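Local atomic coordinates of transcriptional regulator, TetR family (PDB entry 2G7S), a protein that probably acts as a dimeric, DNA-binding transcriptional regulator of the TetR family. Residues C16-I21 with R64-A69; F29-I34 with S44-F49; K76-S79 with E83-R86; A87-W92 with A179-I184; A126-L131 with T164-M169. All coordinates share one frame; numbering follows the deposited sequence. Where two conformers were deposited one is given.

Interaction 1: residues C16-I21 with R64-A69; sequences CARTLI and RQEAEA
Arg18 and Glu66 form a salt bridge that joins two helices at the protein surface. The closer of its two paired bonds runs from Arg18 NH1 to Glu66 OE1, 2.9 Å long, with an N-H...O angle of 147°. Alongside it, Arg18 NH2 gives a weak bond to Glu66 OE2 at 3.0 Å. The two NH groups thus each address one carboxylate oxygen, and the whole acid lies at the edge of the guanidinium, nearly in its plane. The match is not flat, because the planes of the two groups are 39° apart and NH1 approaches OE1 from above the carboxylate plane. The side chains come at each other from opposite directions, bridging helices whose nearest CA atoms, Arg18 CA and Arg64 CA, are 11.9 Å apart. Arg18 reaches across by leaving the backbone with CG anti to N and bending once at chi3 (-47°), while Glu66 runs out extended beyond CG. Such a span leaves the carbon chains little to share, and only 84 Å² is buried, all of it by this pair. A second acceptor, Gln62 OE1, takes a hydrogen bond from Arg18 NH2, which would further restrict the rotation of the guanidinium. Tyr63 and His101 also touch the arginine side chain. On the same helix, Ala17 and Ile21 pack on Leu55, Leu59 and Val56, so helix 6-24 of the probable DNA-binding domain rests on the long helix 52-77 and faces helix 31-38 through Cys16, while Arg64 of helix 52-77 leans on helix 118-144.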
# COMPACT_ATOMS: atom_id res chain seq x y z
N CYS A 16 0.90 13.99 -17.71
CA CYS A 16 0.38 14.78 -16.59
C CYS A 16 -0.46 13.92 -15.64
O CYS A 16 -0.25 13.91 -14.43
CB CYS A 16 -0.47 15.97 -17.14
SG CYS A 16 -1.32 16.84 -15.84
N ALA A 17 -1.39 13.16 -16.21
CA ALA A 17 -2.26 12.34 -15.37
C ALA A 17 -1.42 11.29 -14.61
O ALA A 17 -1.73 10.97 -13.44
CB ALA A 17 -3.27 11.65 -16.23
N ARG A 18 -0.38 10.78 -15.23
CA ARG A 18 0.46 9.77 -14.50
C ARG A 18 1.10 10.47 -13.28
O ARG A 18 1.11 9.90 -12.17
CB ARG A 18 1.52 9.22 -15.42
CG ARG A 18 2.13 8.03 -14.65
CD ARG A 18 3.23 7.24 -15.14
NE ARG A 18 3.09 6.85 -16.51
CZ ARG A 18 4.03 6.13 -17.15
NH1 ARG A 18 5.13 5.76 -16.48
NH2 ARG A 18 3.87 5.84 -18.45
N THR A 19 1.66 11.66 -13.46
CA THR A 19 2.29 12.31 -12.32
C THR A 19 1.27 12.61 -11.23
O THR A 19 1.52 12.38 -10.05
CB THR A 19 2.96 13.61 -12.83
OG1 THR A 19 3.94 13.23 -13.79
CG2 THR A 19 3.59 14.39 -11.71
N LEU A 20 0.07 13.05 -11.63
CA LEU A 20 -0.96 13.38 -10.62
C LEU A 20 -1.43 12.11 -9.88
O LEU A 20 -1.69 12.14 -8.68
CB LEU A 20 -2.19 14.13 -11.23
CG LEU A 20 -1.80 15.46 -11.95
CD1 LEU A 20 -3.06 16.03 -12.55
CD2 LEU A 20 -1.16 16.42 -10.91
N ILE A 21 -1.63 11.01 -10.63
CA ILE A 21 -2.16 9.82 -10.01
C ILE A 21 -1.16 9.22 -8.99
O ILE A 21 -1.59 8.60 -7.97
CB ILE A 21 -2.61 8.82 -11.08
CG1 ILE A 21 -3.86 8.09 -10.72
CG2 ILE A 21 -1.45 8.10 -11.69
CD1 ILE A 21 -4.52 7.32 -11.88
N ARG A 64 2.41 -0.12 -17.54
CA ARG A 64 2.79 -1.52 -17.48
C ARG A 64 3.75 -1.81 -18.63
O ARG A 64 4.80 -2.44 -18.41
CB ARG A 64 1.58 -2.40 -17.56
CG ARG A 64 0.75 -2.29 -16.29
CD ARG A 64 -0.53 -3.12 -16.51
NE ARG A 64 -0.16 -4.53 -16.65
CZ ARG A 64 -0.90 -5.44 -17.29
NH1 ARG A 64 -2.08 -5.13 -17.87
NH2 ARG A 64 -0.44 -6.70 -17.37
N GLN A 65 3.45 -1.33 -19.83
CA GLN A 65 4.34 -1.60 -21.00
C GLN A 65 5.76 -1.16 -20.64
O GLN A 65 6.75 -1.95 -20.82
CB GLN A 65 3.82 -0.87 -22.28
CG GLN A 65 2.65 -1.49 -22.99
CD GLN A 65 2.27 -0.69 -24.25
OE1 GLN A 65 2.17 0.56 -24.22
NE2 GLN A 65 2.02 -1.41 -25.34
N GLU A 66 5.90 0.02 -20.05
CA GLU A 66 7.19 0.54 -19.67
C GLU A 66 7.77 -0.30 -18.54
O GLU A 66 9.00 -0.53 -18.49
CB GLU A 66 7.05 1.99 -19.22
CG GLU A 66 6.74 2.91 -20.39
CD GLU A 66 6.41 4.33 -19.86
OE1 GLU A 66 6.75 4.69 -18.70
OE2 GLU A 66 5.80 5.07 -20.62
N ALA A 67 6.94 -0.78 -17.62
CA ALA A 67 7.48 -1.49 -16.45
C ALA A 67 8.02 -2.79 -16.90
O ALA A 67 9.11 -3.20 -16.47
CB ALA A 67 6.42 -1.69 -15.38
N GLU A 68 7.29 -3.46 -17.79
CA GLU A 68 7.71 -4.73 -18.33
C GLU A 68 8.95 -4.59 -19.19
O GLU A 68 9.86 -5.44 -19.09
CB GLU A 68 6.64 -5.38 -19.16
CG GLU A 68 5.46 -5.74 -18.26
CD GLU A 68 4.51 -6.76 -18.90
OE1 GLU A 68 4.95 -7.93 -19.05
OE2 GLU A 68 3.33 -6.40 -19.21
N ALA A 69 9.05 -3.50 -19.97
CA ALA A 69 10.24 -3.27 -20.78
C ALA A 69 11.46 -3.04 -19.89
O ALA A 69 12.58 -3.52 -20.18
CB ALA A 69 10.03 -2.01 -21.69

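Interaction 2: residues F29-I34 with S44-F49; sequences FSYADI and SIHHHF
Tyr31, in the first turn of helix 31-38, and Ile45, in helix 42-48, bring the two backbones to 7.3 Å between Tyr31 CA and Ile45 CA, the nearest pair of CA atoms across the two segments. Together the two helices make the helix-turn-helix motif of TetR-type regulators, in which the second is the recognition helix; by analogy 42-48 would face DNA here. The Tyr31 ring carries the contact. Ile45 lays its CG2 methyl over one ring face in a CH-pi contact, 3.7 Å from CG2 to the centroid of the Tyr31 ring and displaced toward the rim, with Tyr31 CE2 the nearest carbon at 3.5 Å. CG2 gets there because it stands anti to the backbone N of Ile45, leaving the CG1 branch to carry CD1 to Ile34 CG2, 3.8 Å away. His46 meets the same tyrosine obliquely, its ring plane turned 55° from that of Tyr31, and Tyr31 CE2 sits over one imidazole face. Tyr31 and Phe49 also pack on Leu55 of helix 52-77, joining the motif to that helix. The first helix is started by a capping box: Asp33 N donates to Ser30 OG, and Ser30 N returns a bond to the Asp33 carboxylate. Just before it, Phe29 makes a cation-pi contact with Lys52 and gives its carbonyl to the same lysine. The far end of the tyrosine lies by the end of helix 42-48, with Tyr31 OH 3.8 Å from Phe49 O and 4.2 Å from Phe49 CB.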
# COMPACT_ATOMS: atom_id res chain seq x y z
N PHE A 29 -7.26 13.76 -8.62
CA PHE A 29 -7.09 14.76 -9.70
C PHE A 29 -8.34 14.82 -10.55
O PHE A 29 -9.13 13.88 -10.57
CB PHE A 29 -5.85 14.47 -10.54
CG PHE A 29 -6.00 13.29 -11.42
CD1 PHE A 29 -6.35 13.48 -12.75
CD2 PHE A 29 -5.90 11.95 -10.95
CE1 PHE A 29 -6.56 12.44 -13.64
CE2 PHE A 29 -6.15 10.91 -11.84
CZ PHE A 29 -6.45 11.10 -13.17
N SER A 30 -8.49 15.97 -11.23
CA SER A 30 -9.64 16.21 -12.07
C SER A 30 -9.12 16.62 -13.46
O SER A 30 -7.93 16.99 -13.65
CB SER A 30 -10.45 17.40 -11.59
OG SER A 30 -9.63 18.55 -11.51
N TYR A 31 -10.04 16.68 -14.41
CA TYR A 31 -9.66 17.28 -15.71
C TYR A 31 -9.27 18.74 -15.54
O TYR A 31 -8.37 19.20 -16.26
CB TYR A 31 -10.83 17.17 -16.72
CG TYR A 31 -10.97 15.83 -17.36
CD1 TYR A 31 -10.35 14.68 -16.80
CD2 TYR A 31 -11.66 15.68 -18.57
CE1 TYR A 31 -10.49 13.44 -17.42
CE2 TYR A 31 -11.78 14.44 -19.21
CZ TYR A 31 -11.20 13.33 -18.62
OH TYR A 31 -11.31 12.13 -19.25
N ALA A 32 -9.86 19.45 -14.56
CA ALA A 32 -9.38 20.85 -14.35
C ALA A 32 -7.87 20.94 -14.01
O ALA A 32 -7.12 21.88 -14.38
CB ALA A 32 -10.18 21.57 -13.28
N ASP A 33 -7.38 19.94 -13.25
CA ASP A 33 -5.99 19.94 -12.87
C ASP A 33 -5.15 19.67 -14.11
O ASP A 33 -4.07 20.29 -14.29
CB ASP A 33 -5.74 18.77 -11.87
CG ASP A 33 -6.38 18.99 -10.50
OD1 ASP A 33 -6.61 20.19 -10.11
OD2 ASP A 33 -6.70 17.99 -9.85
N ILE A 34 -5.61 18.75 -14.96
CA ILE A 34 -4.88 18.49 -16.21
C ILE A 34 -4.85 19.77 -17.08
O ILE A 34 -3.80 20.12 -17.63
CB ILE A 34 -5.54 17.35 -17.01
CG1 ILE A 34 -5.37 16.03 -16.20
CG2 ILE A 34 -4.83 17.20 -18.35
CD1 ILE A 34 -6.16 14.86 -16.77
N SER A 44 -11.28 19.66 -24.84
CA SER A 44 -10.22 19.05 -25.60
C SER A 44 -9.76 17.73 -24.96
O SER A 44 -9.41 16.79 -25.67
CB SER A 44 -9.03 20.02 -25.72
OG SER A 44 -9.45 21.14 -26.47
N ILE A 45 -9.74 17.68 -23.63
CA ILE A 45 -9.38 16.42 -22.96
C ILE A 45 -10.35 15.31 -23.38
O ILE A 45 -9.95 14.21 -23.74
CB ILE A 45 -9.31 16.52 -21.45
CG1 ILE A 45 -8.34 17.65 -21.06
CG2 ILE A 45 -8.85 15.19 -20.88
CD1 ILE A 45 -8.38 18.00 -19.54
N HIS A 46 -11.63 15.64 -23.40
CA HIS A 46 -12.62 14.66 -23.83
C HIS A 46 -12.49 14.22 -25.26
O HIS A 46 -12.92 13.08 -25.60
CB HIS A 46 -14.04 15.24 -23.61
CG HIS A 46 -14.41 15.37 -22.18
ND1 HIS A 46 -14.95 14.32 -21.47
CD2 HIS A 46 -14.33 16.42 -21.32
CE1 HIS A 46 -15.20 14.73 -20.23
NE2 HIS A 46 -14.84 15.99 -20.11
N HIS A 47 -11.99 15.06 -26.16
CA HIS A 47 -11.78 14.58 -27.55
C HIS A 47 -10.77 13.41 -27.53
O HIS A 47 -10.91 12.39 -28.24
CB HIS A 47 -11.28 15.71 -28.46
CG HIS A 47 -12.25 16.85 -28.64
ND1 HIS A 47 -11.85 18.17 -28.66
CD2 HIS A 47 -13.59 16.87 -28.85
CE1 HIS A 47 -12.90 18.96 -28.83
NE2 HIS A 47 -13.97 18.19 -28.98
N HIS A 48 -9.74 13.55 -26.68
CA HIS A 48 -8.68 12.54 -26.63
C HIS A 48 -9.06 11.26 -25.86
O HIS A 48 -8.59 10.18 -26.20
CB HIS A 48 -7.43 13.17 -25.98
CG HIS A 48 -6.73 14.13 -26.88
ND1 HIS A 48 -5.99 13.71 -27.96
CD2 HIS A 48 -6.68 15.48 -26.88
CE1 HIS A 48 -5.50 14.78 -28.59
NE2 HIS A 48 -5.92 15.86 -27.95
N PHE A 49 -9.86 11.43 -24.80
CA PHE A 49 -10.26 10.33 -23.92
C PHE A 49 -11.73 10.50 -23.60
O PHE A 49 -12.06 11.49 -22.92
CB PHE A 49 -9.43 10.39 -22.62
CG PHE A 49 -7.97 10.25 -22.92
CD1 PHE A 49 -7.40 9.00 -23.15
CD2 PHE A 49 -7.15 11.38 -23.01
CE1 PHE A 49 -6.06 8.89 -23.52
CE2 PHE A 49 -5.79 11.26 -23.38
CZ PHE A 49 -5.28 10.04 -23.60
O HOH W 1 -13.16 12.14 -20.88

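Interaction 3: residues K76-S79 with E83-R86; sequences KNIS and EQLR
Gln84 and Ile78 meet where the chain turns from one helix into the next, and one hydrogen bond crosses between them. Gln84 NE2 donates to Ile78 O over 2.9 Å at 160°, close to straight; the acceptor lies near the amide plane, whereas the donor is tilted from the carbonyl plane. An extended chain beyond CG delivers the amide to this carbonyl just past the end of helix 52-77, and its other end, Gln84 OE1, accepts from Arg141 NH2, so the group is held at both ends. Apolar contact centres on Ile78. Its CG2 touches Glu83 CB at 3.6 Å, the two side chains crossing at about a right angle, and Gln84 CG at 3.8 Å. Charges pair along helix 81-98 itself: Arg86 grips Glu83 side-on, NE to OE1 (2.9 Å) and NH2 to OE2 (3.0 Å), each oxygen met on its syn side but some 30° out of the carboxylate plane. A bend at chi2 (-60°) turns the glutamate away from Ile78 toward this partner. Arg86 NH1 also bridges to Glu190 of helix 180-192, and Leu85 and Gln84 lean on Val138, which seats the start of helix 81-98 against helix 118-144.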
# COMPACT_ATOMS: atom_id res chain seq x y z
N LYS A 76 17.77 -9.03 -19.56
CA LYS A 76 18.68 -9.15 -20.70
C LYS A 76 20.15 -8.87 -20.34
O LYS A 76 21.03 -9.61 -20.80
CB LYS A 76 18.32 -8.12 -21.71
CG LYS A 76 19.07 -8.30 -23.03
CD LYS A 76 18.70 -7.21 -24.08
CE LYS A 76 19.39 -5.93 -23.76
NZ LYS A 76 18.94 -4.89 -24.68
N ASN A 77 20.40 -7.76 -19.62
CA ASN A 77 21.74 -7.21 -19.40
C ASN A 77 22.49 -7.95 -18.27
O ASN A 77 23.72 -8.03 -18.29
CB ASN A 77 21.67 -5.71 -19.08
CG ASN A 77 21.34 -4.90 -20.30
OD1 ASN A 77 21.67 -5.32 -21.40
ND2 ASN A 77 20.70 -3.75 -20.12
N ILE A 78 21.77 -8.56 -17.34
CA ILE A 78 22.35 -9.09 -16.11
C ILE A 78 22.22 -10.62 -16.13
O ILE A 78 21.15 -11.15 -16.28
CB ILE A 78 21.59 -8.50 -14.88
CG1 ILE A 78 21.61 -6.99 -14.93
CG2 ILE A 78 22.14 -9.05 -13.61
CD1 ILE A 78 20.61 -6.38 -13.85
N SER A 79 23.36 -11.31 -15.99
CA SER A 79 23.30 -12.78 -16.05
C SER A 79 22.77 -13.49 -14.80
O SER A 79 22.03 -14.49 -14.90
CB SER A 79 24.65 -13.35 -16.46
OG SER A 79 25.64 -12.97 -15.53
N GLU A 83 21.39 -10.91 -9.01
CA GLU A 83 21.73 -9.54 -9.39
C GLU A 83 20.59 -8.91 -10.16
O GLU A 83 20.46 -7.66 -10.12
CB GLU A 83 23.05 -9.55 -10.20
CG GLU A 83 24.20 -10.04 -9.29
CD GLU A 83 24.44 -9.19 -8.07
OE1 GLU A 83 24.27 -7.95 -8.15
OE2 GLU A 83 24.74 -9.76 -7.01
N GLN A 84 19.72 -9.67 -10.81
CA GLN A 84 18.51 -9.06 -11.42
C GLN A 84 17.58 -8.54 -10.31
O GLN A 84 17.07 -7.40 -10.44
CB GLN A 84 17.76 -10.15 -12.24
CG GLN A 84 18.60 -10.54 -13.51
CD GLN A 84 18.04 -11.79 -14.20
OE1 GLN A 84 17.09 -12.43 -13.74
NE2 GLN A 84 18.64 -12.12 -15.33
N LEU A 85 17.40 -9.32 -9.23
CA LEU A 85 16.56 -8.81 -8.13
C LEU A 85 17.23 -7.58 -7.49
O LEU A 85 16.52 -6.61 -7.14
CB LEU A 85 16.33 -9.87 -7.07
CG LEU A 85 15.66 -11.13 -7.61
CD1 LEU A 85 15.68 -12.18 -6.48
CD2 LEU A 85 14.22 -10.79 -8.00
N ARG A 86 18.55 -7.62 -7.33
CA ARG A 86 19.20 -6.48 -6.68
C ARG A 86 19.05 -5.23 -7.57
O ARG A 86 18.86 -4.08 -7.07
CB ARG A 86 20.72 -6.76 -6.53
CG ARG A 86 21.43 -5.74 -5.56
CD ARG A 86 22.99 -5.87 -5.58
NE ARG A 86 23.37 -7.27 -5.47
CZ ARG A 86 23.36 -7.95 -4.33
NH1 ARG A 86 23.06 -7.31 -3.18
NH2 ARG A 86 23.65 -9.28 -4.30

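Interaction 4: residues A87-W92 with A179-I184; sequences AYIGYW and ATFGAI
Phe181 reaches from helix 180-192 to helix 81-98, its ring tip resting on Trp92 and Ile89 within the all-helical C-terminal domain of a TetR-type regulator. The ring extends across because CG stands anti to the backbone N (chi1 -177°), and it meets both partners at a slant. Toward Trp92 the meeting is oblique: the Phe181 ring and the five-membered ring of Trp92 have centroids 5.8 Å apart and planes at 51°. The nearest approach is to the root of the tryptophan side chain, and the indole itself leads away. Beside it, the CG2 branch of Ile89 lies 4.1 Å from Phe181 CE2. The contact is buried and mostly apolar, though Phe181 CE2 also lies 3.7 Å from Ile89 O. Gly182, next to the phenylalanine, is the residue whose CA comes nearest to Ile89, at 7.3 Å from Ile89 CA. Helix 154-173 packs alongside, with Ala168 against Phe181 and Met169 (selenomethionine) against Trp92, while Ile184 packs on Ala163 of the second subunit. The indole is further bounded within its own helix, Tyr91 CE2 lying over one face and Tyr88 CZ at its edge. Between the two segments the nearest atoms are Phe181 CZ and Trp92 CB, 3.4 Å apart.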
# COMPACT_ATOMS: atom_id res chain seq x y z
N ALA A 87 19.14 -5.41 -8.90
CA ALA A 87 19.01 -4.25 -9.79
C ALA A 87 17.58 -3.72 -9.80
O ALA A 87 17.37 -2.50 -9.94
CB ALA A 87 19.43 -4.62 -11.24
N TYR A 88 16.61 -4.59 -9.64
CA TYR A 88 15.19 -4.14 -9.54
C TYR A 88 15.00 -3.28 -8.27
O TYR A 88 14.35 -2.21 -8.34
CB TYR A 88 14.32 -5.42 -9.57
CG TYR A 88 12.88 -5.17 -9.22
CD1 TYR A 88 12.01 -4.57 -10.09
CD2 TYR A 88 12.39 -5.54 -7.99
CE1 TYR A 88 10.63 -4.34 -9.71
CE2 TYR A 88 11.08 -5.32 -7.63
CZ TYR A 88 10.22 -4.73 -8.46
OH TYR A 88 8.89 -4.54 -8.09
N ILE A 89 15.55 -3.72 -7.14
CA ILE A 89 15.51 -2.93 -5.93
C ILE A 89 16.16 -1.56 -6.18
O ILE A 89 15.67 -0.52 -5.70
CB ILE A 89 16.17 -3.67 -4.76
CG1 ILE A 89 15.27 -4.85 -4.36
CG2 ILE A 89 16.46 -2.73 -3.52
CD1 ILE A 89 15.85 -5.66 -3.24
N GLY A 90 17.30 -1.58 -6.87
CA GLY A 90 18.00 -0.30 -7.16
C GLY A 90 17.20 0.63 -8.05
O GLY A 90 17.23 1.88 -7.86
N TYR A 91 16.45 0.05 -8.98
CA TYR A 91 15.61 0.85 -9.87
C TYR A 91 14.60 1.61 -9.01
O TYR A 91 14.42 2.82 -9.16
CB TYR A 91 14.88 -0.09 -10.83
CG TYR A 91 13.64 0.54 -11.43
CD1 TYR A 91 13.74 1.56 -12.41
CD2 TYR A 91 12.39 0.18 -10.97
CE1 TYR A 91 12.56 2.13 -12.93
CE2 TYR A 91 11.25 0.76 -11.49
CZ TYR A 91 11.34 1.70 -12.44
OH TYR A 91 10.07 2.24 -12.89
N TRP A 92 13.95 0.94 -8.07
CA TRP A 92 12.93 1.65 -7.24
C TRP A 92 13.60 2.68 -6.30
O TRP A 92 13.05 3.75 -6.08
CB TRP A 92 12.07 0.66 -6.45
CG TRP A 92 10.95 0.25 -7.28
CD1 TRP A 92 10.66 -1.03 -7.76
CD2 TRP A 92 9.90 1.11 -7.78
NE1 TRP A 92 9.50 -0.98 -8.54
CE2 TRP A 92 9.03 0.32 -8.58
CE3 TRP A 92 9.62 2.47 -7.61
CZ2 TRP A 92 7.89 0.85 -9.20
CZ3 TRP A 92 8.51 3.01 -8.26
CH2 TRP A 92 7.68 2.18 -9.08
N ALA A 179 16.22 5.98 2.93
CA ALA A 179 16.87 4.69 3.19
C ALA A 179 15.86 3.63 3.54
O ALA A 179 16.23 2.50 3.49
CB ALA A 179 17.83 4.81 4.39
N THR A 180 14.61 3.99 3.86
CA THR A 180 13.62 2.98 4.25
C THR A 180 13.43 1.89 3.22
O THR A 180 13.29 0.71 3.58
CB THR A 180 12.28 3.74 4.49
OG1 THR A 180 12.48 4.49 5.69
CG2 THR A 180 11.16 2.88 4.64
N PHE A 181 13.36 2.26 1.94
CA PHE A 181 12.99 1.25 0.94
C PHE A 181 14.02 0.13 0.90
O PHE A 181 13.66 -1.08 0.97
CB PHE A 181 12.83 1.89 -0.44
CG PHE A 181 12.37 0.91 -1.51
CD1 PHE A 181 11.03 0.60 -1.67
CD2 PHE A 181 13.29 0.29 -2.31
CE1 PHE A 181 10.63 -0.35 -2.65
CE2 PHE A 181 12.92 -0.64 -3.27
CZ PHE A 181 11.58 -0.97 -3.45
N GLY A 182 15.31 0.48 0.87
CA GLY A 182 16.34 -0.54 0.88
C GLY A 182 16.43 -1.28 2.22
O GLY A 182 16.69 -2.49 2.29
N ALA A 183 16.22 -0.54 3.32
CA ALA A 183 16.34 -1.17 4.63
C ALA A 183 15.29 -2.26 4.82
O ALA A 183 15.49 -3.22 5.62
CB ALA A 183 16.15 -0.13 5.72
N ILE A 184 14.16 -2.14 4.12
CA ILE A 184 13.12 -3.14 4.26
C ILE A 184 13.31 -4.27 3.22
O ILE A 184 13.04 -5.46 3.59
CB ILE A 184 11.73 -2.49 4.10
CG1 ILE A 184 11.46 -1.64 5.34
CG2 ILE A 184 10.62 -3.52 3.87
CD1 ILE A 184 10.30 -0.68 5.14

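Interaction 5: residues A126-L131 with T164-M169; sequences AHFRSL and TVHGAM
His166 points its imidazole between Phe128 and Leu131, and the phenylalanine ring takes most of the contact. His166 CE1 lies over one face of Phe128, 3.6 Å from Phe128 CE2 and equally close to CZ, with the ring planes 52° apart and the centroids separated by 4.9 Å: an oblique meeting. Leu131 adds a looser touch, its CD2 being 4.2 Å from His166 NE2. That nitrogen is engaged by a water, which bonds to His166 NE2 and to His127 NE2 at 2.8 Å each and lies in the plane of both rings at their edges. The single water thus joins two buried histidines, His127 NE2 and His166 NE2 standing 4.9 Å apart. Leu131 CB sits over a face of the His127 imidazole and so backs the ring that holds the water. CG anti to the backbone N (chi1 171°) carries the His127 ring out so that NE2 meets the water. Outside this shell, Ala110 covers Phe128, Ala107 meets His166 and Cys106 meets His127, all from helix 105-110. The second subunit adds contacts: its His175 ring meets Phe128, its Leu170 packs on His166, and Thr164 touches its own counterpart. The arrangement belongs to the helical core of a TetR-type C-terminal domain, where helix 154-173 and Phe128 face the second subunit as part of the dimer interface; in this family the last two helices of each subunit commonly build it.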
# COMPACT_ATOMS: atom_id res chain seq x y z
N ALA A 126 -3.69 -7.01 -13.61
CA ALA A 126 -2.80 -7.61 -14.60
C ALA A 126 -1.34 -7.25 -14.29
O ALA A 126 -0.42 -8.09 -14.52
CB ALA A 126 -3.19 -7.16 -16.01
N HIS A 127 -1.10 -6.03 -13.80
CA HIS A 127 0.28 -5.70 -13.43
C HIS A 127 0.74 -6.61 -12.25
O HIS A 127 1.86 -7.09 -12.24
CB HIS A 127 0.34 -4.28 -12.95
CG HIS A 127 1.66 -3.93 -12.35
ND1 HIS A 127 2.79 -3.74 -13.10
CD2 HIS A 127 2.02 -3.80 -11.04
CE1 HIS A 127 3.81 -3.48 -12.29
NE2 HIS A 127 3.38 -3.53 -11.03
N PHE A 128 -0.11 -6.78 -11.23
CA PHE A 128 0.32 -7.61 -10.09
C PHE A 128 0.66 -9.01 -10.57
O PHE A 128 1.64 -9.61 -10.08
CB PHE A 128 -0.77 -7.66 -8.99
CG PHE A 128 -0.74 -6.50 -8.05
CD1 PHE A 128 -0.96 -5.17 -8.48
CD2 PHE A 128 -0.47 -6.72 -6.69
CE1 PHE A 128 -0.91 -4.12 -7.55
CE2 PHE A 128 -0.48 -5.68 -5.79
CZ PHE A 128 -0.65 -4.38 -6.21
N ARG A 129 -0.26 -9.62 -11.34
CA ARG A 129 0.03 -11.02 -11.73
C ARG A 129 1.28 -11.06 -12.57
O ARG A 129 2.05 -12.02 -12.44
CB ARG A 129 -1.16 -11.63 -12.52
CG ARG A 129 -2.46 -11.87 -11.74
CD ARG A 129 -3.60 -12.44 -12.71
NE ARG A 129 -3.30 -12.16 -14.12
CZ ARG A 129 -3.91 -11.29 -14.93
NH1 ARG A 129 -4.93 -10.54 -14.52
NH2 ARG A 129 -3.48 -11.14 -16.16
N SER A 130 1.48 -10.07 -13.44
CA SER A 130 2.65 -10.07 -14.33
C SER A 130 4.00 -9.86 -13.57
O SER A 130 4.96 -10.57 -13.82
CB SER A 130 2.44 -9.01 -15.41
OG SER A 130 3.63 -8.76 -16.12
N LEU A 131 4.06 -8.87 -12.67
CA LEU A 131 5.22 -8.69 -11.82
C LEU A 131 5.47 -9.94 -10.99
O LEU A 131 6.63 -10.39 -10.88
CB LEU A 131 5.02 -7.45 -10.93
CG LEU A 131 6.15 -7.22 -9.91
CD1 LEU A 131 7.52 -7.04 -10.57
CD2 LEU A 131 5.84 -5.96 -9.12
N THR A 164 6.56 -7.06 -0.06
CA THR A 164 7.58 -6.29 0.71
C THR A 164 7.93 -5.02 -0.04
O THR A 164 8.05 -3.96 0.60
CB THR A 164 8.83 -7.17 0.93
OG1 THR A 164 8.40 -8.40 1.62
CG2 THR A 164 9.80 -6.45 1.81
N VAL A 165 8.10 -5.08 -1.36
CA VAL A 165 8.38 -3.89 -2.18
C VAL A 165 7.23 -2.89 -2.03
O VAL A 165 7.50 -1.68 -1.84
CB VAL A 165 8.61 -4.34 -3.65
CG1 VAL A 165 8.51 -3.22 -4.62
CG2 VAL A 165 9.99 -5.06 -3.79
N HIS A 166 5.98 -3.37 -2.20
CA HIS A 166 4.88 -2.42 -2.14
C HIS A 166 4.74 -1.85 -0.71
O HIS A 166 4.44 -0.63 -0.55
CB HIS A 166 3.62 -3.12 -2.54
CG HIS A 166 3.61 -3.47 -3.98
ND1 HIS A 166 2.79 -4.47 -4.49
CD2 HIS A 166 4.29 -2.96 -5.04
CE1 HIS A 166 2.97 -4.55 -5.82
NE2 HIS A 166 3.89 -3.65 -6.18
N GLY A 167 4.99 -2.67 0.31
CA GLY A 167 4.88 -2.16 1.66
C GLY A 167 6.04 -1.21 1.94
O GLY A 167 5.89 -0.28 2.78
N ALA A 168 7.23 -1.45 1.36
CA ALA A 168 8.38 -0.58 1.60
C ALA A 168 8.19 0.79 0.92
O ALA A 168 8.58 1.82 1.49
CB ALA A 168 9.64 -1.26 1.06
N MSE A 169 7.60 0.81 -0.30
CA MSE A 169 7.25 2.07 -0.94
C MSE A 169 6.33 2.86 0.01
O MSE A 169 6.41 4.14 0.08
CB MSE A 169 6.41 1.80 -2.29
CG MSE A 169 7.18 1.36 -3.39
SE MSE A 169 5.69 0.97 -4.68
CE MSE A 169 7.24 0.07 -5.96
O HOH W 2 4.83 -2.76 -8.71

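Overall arrangement
Interactions 1 and 2 lie in the TetR-type DNA-binding region and its junction with helix 52-77, interaction 2 falling between the two segments of interaction 1 along the chain; their centres are about 17 Å apart and Leu20 and Phe29 touch. Helix 52-77, shared by interactions 1 and 3, connects this region to the C-terminal domain, and the centres of interactions 2 and 3 lie about 39 Å apart on opposite sides of the chain's centre. Helix 81-98 serves interactions 3 and 4. Interaction 5 lies in sequence between the segments of interaction 4, about 13 Å from it between centres, and Arg64 links it to interaction 1. Among the five, 4 and 5 touch the second subunit, so the C-terminal domain carries these dimer contacts.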